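Local coordinates for aminoglycoside 6-adenylyltransferase (Bacillus subtilis, PDB 2PBE), which transfers the adenylyl group of ATP to the O-6 position of streptomycin, making the bacterium resistant to this antibiotic, at residues D141-P149 against S207-K215. Sequence-based numbering, arbitrary orientation.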
ATOM      1  N   ASP A 141       0.966   5.332 -11.450  1.00 66.70           N
ATOM      2  CA  ASP A 141       0.910   4.577 -10.207  1.00 64.46           C
ATOM      3  C   ASP A 141       2.138   4.676  -9.299  1.00 61.93           C
ATOM      4  O   ASP A 141       2.076   4.244  -8.145  1.00 61.13           O
ATOM      5  CB  ASP A 141       0.623   3.105 -10.508  1.00 66.59           C
ATOM      6  CG  ASP A 141      -0.803   2.873 -10.956  1.00 68.77           C
ATOM      7  OD1 ASP A 141      -1.735   3.234 -10.204  1.00 70.69           O
ATOM      8  OD2 ASP A 141      -0.992   2.326 -12.062  1.00 70.27           O
ATOM      9  N   ARG A 142       3.239   5.224  -9.810  1.00 58.40           N
ATOM     10  CA  ARG A 142       4.431   5.354  -8.983  1.00 55.64           C
ATOM     11  C   ARG A 142       4.080   6.185  -7.733  1.00 53.39           C
ATOM     12  O   ARG A 142       4.785   6.166  -6.723  1.00 53.43           O
ATOM     13  CB  ARG A 142       5.560   6.015  -9.775  1.00 55.51           C
ATOM     14  N   GLN A 143       2.957   6.894  -7.811  1.00 50.33           N
ATOM     15  CA  GLN A 143       2.464   7.721  -6.722  1.00 47.11           C
ATOM     16  C   GLN A 143       2.215   6.866  -5.480  1.00 45.16           C
ATOM     17  O   GLN A 143       2.469   7.286  -4.344  1.00 44.42           O
ATOM     18  CB  GLN A 143       1.156   8.368  -7.162  1.00 47.25           C
ATOM     19  CG  GLN A 143       0.519   9.253  -6.122  1.00 49.38           C
ATOM     20  CD  GLN A 143      -0.926   9.581  -6.441  1.00 51.50           C
ATOM     21  OE1 GLN A 143      -1.578  10.319  -5.706  1.00 52.10           O
ATOM     22  NE2 GLN A 143      -1.443   9.022  -7.547  1.00 52.28           N
ATOM     23  N   TYR A 144       1.721   5.653  -5.710  1.00 43.00           N
ATOM     24  CA  TYR A 144       1.404   4.735  -4.632  1.00 40.06           C
ATOM     25  C   TYR A 144       2.463   3.674  -4.364  1.00 38.12           C
ATOM     26  O   TYR A 144       2.361   2.925  -3.392  1.00 38.46           O
ATOM     27  CB  TYR A 144       0.077   4.041  -4.920  1.00 41.05           C
ATOM     28  CG  TYR A 144      -1.074   4.980  -5.154  1.00 44.17           C
ATOM     29  CD1 TYR A 144      -1.592   5.772  -4.098  1.00 45.25           C
ATOM     30  CD2 TYR A 144      -1.677   5.082  -6.433  1.00 46.02           C
ATOM     31  CE1 TYR A 144      -2.707   6.659  -4.309  1.00 46.12           C
ATOM     32  CE2 TYR A 144      -2.797   5.958  -6.661  1.00 47.04           C
ATOM     33  CZ  TYR A 144      -3.305   6.738  -5.589  1.00 46.99           C
ATOM     34  OH  TYR A 144      -4.386   7.572  -5.785  1.00 49.62           O
ATOM     35  N   TRP A 145       3.491   3.612  -5.201  1.00 35.09           N
ATOM     36  CA  TRP A 145       4.515   2.594  -5.021  1.00 32.26           C
ATOM     37  C   TRP A 145       5.419   2.826  -3.814  1.00 32.14           C
ATOM     38  O   TRP A 145       5.958   3.914  -3.630  1.00 33.76           O
ATOM     39  CB  TRP A 145       5.388   2.443  -6.272  1.00 30.14           C
ATOM     40  CG  TRP A 145       6.163   1.158  -6.256  1.00 27.95           C
ATOM     41  CD1 TRP A 145       7.522   1.023  -6.278  1.00 26.83           C
ATOM     42  CD2 TRP A 145       5.625  -0.171  -6.194  1.00 27.58           C
ATOM     43  NE1 TRP A 145       7.870  -0.308  -6.238  1.00 27.78           N
ATOM     44  CE2 TRP A 145       6.733  -1.067  -6.185  1.00 27.33           C
ATOM     45  CE3 TRP A 145       4.314  -0.696  -6.144  1.00 26.91           C
ATOM     46  CZ2 TRP A 145       6.579  -2.476  -6.127  1.00 25.55           C
ATOM     47  CZ3 TRP A 145       4.151  -2.110  -6.086  1.00 26.45           C
ATOM     48  CH2 TRP A 145       5.295  -2.976  -6.079  1.00 26.74           C
ATOM     49  N   ILE A 146       5.584   1.783  -3.006  1.00 30.41           N
ATOM     50  CA  ILE A 146       6.425   1.846  -1.816  1.00 29.52           C
ATOM     51  C   ILE A 146       7.525   0.787  -1.868  1.00 30.46           C
ATOM     52  O   ILE A 146       7.268  -0.356  -2.222  1.00 32.39           O
ATOM     53  CB  ILE A 146       5.559   1.661  -0.527  1.00 28.92           C
ATOM     54  CG1 ILE A 146       4.727   2.923  -0.272  1.00 25.78           C
ATOM     55  CG2 ILE A 146       6.442   1.294   0.688  1.00 27.94           C
ATOM     56  CD1 ILE A 146       5.549   4.174   0.025  1.00 25.34           C
ATOM     57  N   LYS A 147       8.746   1.185  -1.519  1.00 31.07           N
ATOM     58  CA  LYS A 147       9.912   0.302  -1.474  1.00 32.83           C
ATOM     59  C   LYS A 147      10.983   1.066  -0.701  1.00 32.92           C
ATOM     60  O   LYS A 147      10.846   2.270  -0.508  1.00 31.93           O
ATOM     61  CB  LYS A 147      10.404  -0.025  -2.879  1.00 35.31           C
ATOM     62  CG  LYS A 147      10.567   1.163  -3.793  1.00 39.94           C
ATOM     63  CD  LYS A 147      11.440   0.822  -4.993  1.00 42.97           C
ATOM     64  CE  LYS A 147      12.915   0.765  -4.587  1.00 46.04           C
ATOM     65  NZ  LYS A 147      13.385   2.086  -4.036  1.00 48.35           N
ATOM     66  N   ARG A 148      12.034   0.373  -0.253  1.00 34.68           N
ATOM     67  CA  ARG A 148      13.097   1.014   0.536  1.00 36.00           C
ATOM     68  C   ARG A 148      13.543   2.331  -0.110  1.00 34.27           C
ATOM     69  O   ARG A 148      13.999   2.356  -1.264  1.00 34.56           O
ATOM     70  CB  ARG A 148      14.313   0.083   0.722  1.00 39.11           C
ATOM     71  CG  ARG A 148      15.227   0.483   1.912  1.00 45.68           C
ATOM     72  CD  ARG A 148      16.695   0.147   1.641  1.00 49.03           C
ATOM     73  NE  ARG A 148      17.079   0.767   0.373  1.00 54.45           N
ATOM     74  CZ  ARG A 148      18.303   1.182   0.030  1.00 55.55           C
ATOM     75  NH1 ARG A 148      19.321   1.042   0.870  1.00 55.63           N
ATOM     76  NH2 ARG A 148      18.500   1.774  -1.145  1.00 54.99           N
ATOM     77  N   PRO A 149      13.437   3.437   0.629  1.00 32.02           N
ATOM     78  CA  PRO A 149      13.848   4.700   0.026  1.00 32.05           C
ATOM     79  C   PRO A 149      15.346   4.835  -0.069  1.00 32.54           C
ATOM     80  O   PRO A 149      16.081   4.200   0.694  1.00 32.61           O
ATOM     81  CB  PRO A 149      13.249   5.739   0.968  1.00 32.71           C
ATOM     82  CG  PRO A 149      13.351   5.067   2.295  1.00 31.41           C
ATOM     83  CD  PRO A 149      12.897   3.650   1.986  1.00 31.23           C
ATOM     84  N   SER A 207       8.033  -4.727  -1.134  1.00 36.83           N
ATOM     85  CA  SER A 207       7.688  -3.554  -1.928  1.00 34.82           C
ATOM     86  C   SER A 207       6.208  -3.757  -2.203  1.00 33.98           C
ATOM     87  O   SER A 207       5.785  -4.886  -2.424  1.00 33.59           O
ATOM     88  CB  SER A 207       8.456  -3.546  -3.260  1.00 34.51           C
ATOM     89  OG  SER A 207       9.858  -3.497  -3.075  1.00 33.18           O
ATOM     90  N   PHE A 208       5.419  -2.694  -2.197  1.00 32.45           N
ATOM     91  CA  PHE A 208       3.998  -2.860  -2.445  1.00 32.77           C
ATOM     92  C   PHE A 208       3.321  -1.564  -2.818  1.00 33.62           C
ATOM     93  O   PHE A 208       3.953  -0.513  -2.855  1.00 33.89           O
ATOM     94  CB  PHE A 208       3.318  -3.460  -1.215  1.00 32.02           C
ATOM     95  CG  PHE A 208       3.535  -2.663   0.038  1.00 30.96           C
ATOM     96  CD1 PHE A 208       2.619  -1.667   0.422  1.00 29.99           C
ATOM     97  CD2 PHE A 208       4.655  -2.899   0.853  1.00 29.93           C
ATOM     98  CE1 PHE A 208       2.809  -0.906   1.626  1.00 30.10           C
ATOM     99  CE2 PHE A 208       4.875  -2.153   2.061  1.00 29.29           C
ATOM    100  CZ  PHE A 208       3.941  -1.152   2.450  1.00 27.80           C
ATOM    101  N   SER A 209       2.033  -1.646  -3.115  1.00 34.17           N
ATOM    102  CA  SER A 209       1.282  -0.471  -3.472  1.00 34.25           C
ATOM    103  C   SER A 209       0.332  -0.114  -2.342  1.00 35.20           C
ATOM    104  O   SER A 209      -0.059  -0.973  -1.554  1.00 33.89           O
ATOM    105  CB  SER A 209       0.544  -0.729  -4.778  1.00 34.27           C
ATOM    106  OG  SER A 209      -0.348   0.318  -5.126  1.00 34.27           O
HETATM  107  N   MSE A 210       0.003   1.169  -2.234  1.00 38.16           N
HETATM  108  CA  MSE A 210      -0.903   1.626  -1.190  1.00 41.28           C
HETATM  109  C   MSE A 210      -2.296   1.564  -1.771  1.00 42.43           C
HETATM  110  O   MSE A 210      -3.292   1.592  -1.050  1.00 41.61           O
HETATM  111  CB  MSE A 210      -0.541   3.044  -0.760  1.00 43.84           C
HETATM  112  CG  MSE A 210       0.843   3.153  -0.119  1.00 48.28           C
HETATM  113 SE   MSE A 210       1.400   4.983   0.357  1.00 58.61          SE
HETATM  114  CE  MSE A 210       0.625   5.110   2.088  1.00 51.92           C
ATOM    115  N   GLY A 211      -2.345   1.431  -3.094  1.00 43.52           N
ATOM    116  CA  GLY A 211      -3.608   1.343  -3.794  1.00 45.97           C
ATOM    117  C   GLY A 211      -4.229   2.692  -4.075  1.00 47.45           C
ATOM    118  O   GLY A 211      -3.866   3.687  -3.440  1.00 47.29           O
ATOM    119  N   LYS A 212      -5.156   2.727  -5.033  1.00 48.50           N
ATOM    120  CA  LYS A 212      -5.854   3.955  -5.396  1.00 49.44           C
ATOM    121  C   LYS A 212      -6.412   4.564  -4.102  1.00 49.15           C
ATOM    122  O   LYS A 212      -7.247   3.965  -3.422  1.00 48.17           O
ATOM    123  CB  LYS A 212      -7.000   3.646  -6.371  1.00 51.45           C
ATOM    124  CG  LYS A 212      -7.540   4.873  -7.098  1.00 54.31           C
ATOM    125  CD  LYS A 212      -6.488   5.447  -8.039  1.00 56.30           C
ATOM    126  CE  LYS A 212      -6.784   6.900  -8.406  1.00 57.22           C
ATOM    127  NZ  LYS A 212      -5.610   7.511  -9.119  1.00 57.93           N
ATOM    128  N   ASN A 213      -5.905   5.744  -3.757  1.00 49.55           N
ATOM    129  CA  ASN A 213      -6.298   6.457  -2.536  1.00 49.91           C
ATOM    130  C   ASN A 213      -5.941   5.727  -1.248  1.00 49.22           C
ATOM    131  O   ASN A 213      -6.728   5.702  -0.290  1.00 48.88           O
ATOM    132  CB  ASN A 213      -7.795   6.802  -2.532  1.00 51.43           C
ATOM    133  CG  ASN A 213      -8.095   8.040  -3.353  1.00 53.30           C
ATOM    134  OD1 ASN A 213      -8.264   7.966  -4.573  1.00 54.42           O
ATOM    135  ND2 ASN A 213      -8.143   9.197  -2.691  1.00 53.73           N
ATOM    136  N   TYR A 214      -4.747   5.137  -1.237  1.00 48.04           N
ATOM    137  CA  TYR A 214      -4.203   4.453  -0.061  1.00 46.32           C
ATOM    138  C   TYR A 214      -5.139   3.411   0.552  1.00 45.45           C
ATOM    139  O   TYR A 214      -5.076   3.135   1.752  1.00 44.39           O
ATOM    140  CB  TYR A 214      -3.813   5.524   0.992  1.00 45.56           C
ATOM    141  CG  TYR A 214      -3.287   6.820   0.371  1.00 44.57           C
ATOM    142  CD1 TYR A 214      -1.988   6.878  -0.202  1.00 44.33           C
ATOM    143  CD2 TYR A 214      -4.121   7.965   0.249  1.00 44.55           C
ATOM    144  CE1 TYR A 214      -1.532   8.052  -0.892  1.00 44.19           C
ATOM    145  CE2 TYR A 214      -3.689   9.139  -0.451  1.00 44.05           C
ATOM    146  CZ  TYR A 214      -2.391   9.175  -1.020  1.00 44.51           C
ATOM    147  OH  TYR A 214      -1.971  10.291  -1.728  1.00 44.22           O
ATOM    148  N   LYS A 215      -5.986   2.808  -0.281  1.00 45.69           N
ATOM    149  CA  LYS A 215      -6.961   1.808   0.171  1.00 45.69           C
ATOM    150  C   LYS A 215      -6.385   0.545   0.825  1.00 44.03           C
ATOM    151  O   LYS A 215      -7.094  -0.151   1.546  1.00 43.64           O
ATOM    152  CB  LYS A 215      -7.890   1.412  -0.997  1.00 47.29           C
ATOM    153  CG  LYS A 215      -7.181   0.837  -2.223  1.00 49.15           C
ATOM    154  CD  LYS A 215      -8.013   1.035  -3.490  1.00 50.32           C
ATOM    155  CE  LYS A 215      -9.077  -0.031  -3.681  1.00 51.70           C
ATOM    156  NZ  LYS A 215      -8.475  -1.283  -4.218  1.00 52.63           N
TER
HETATM  157  O   HOH W   1       1.815   1.306  -6.705  1.00 43.52           O
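Ile146 and Phe208 form an antiparallel hydrogen-bonded pair. Ile146 N donates to Phe208 O at 2.8 Å, and Phe208 N donates back to Ile146 O at 3.0 Å. Trp145 and Ser209 make the next, non-hydrogen-bonded pair. Strands 145-146 and 207-209 thus build a short antiparallel strand pair at the edge of the mixed sheet of this nucleotidyltransferase, with 145-146 the outermost strand within this chain; on its other side 207-209 pairs with strand 125-128. The connection between the two strands is mostly helical, through helices 151-173 and 177-204. One more backbone bond, Met210 N to Tyr144 O, continues the pairing past the strands.

Ile146 and Phe208 share one face of the sheet and lie side by side. Ile146 CG2 sits over the Phe208 ring in a CH-pi contact, 4.2 Å from its centroid. The other branch, CG1, meets Met210 CG. Helix 177-204 packs here, Ala197 on Ile146 and Leu193 on Met210, and Tyr220 stacks on Phe208.

On the face with Ser209, the Trp145 indole, its CG anti to the backbone N (chi1 -163°), lies over the neighbouring strand, against the backbone of Phe208. Phe208 O lies over the face of the indole, 3.3 Å from Trp145 CE3. Ser209 OG accepts from Gly211 N, an ST turn, and also bonds a water that donates to Asp141 O.

The Tyr144 ring packs against the turn at 210-214. Gly211 O and Lys212 CA lie over one face of its ring, and Gln143 CD lies over the opposite face. The edge of Tyr144 points at the face of Tyr214 in a T-shaped pair, with planes at 73°. At the far end of the ring, Asn213 N donates to Tyr144 OH at 3.1 Å, with an N-H...O angle of 158°.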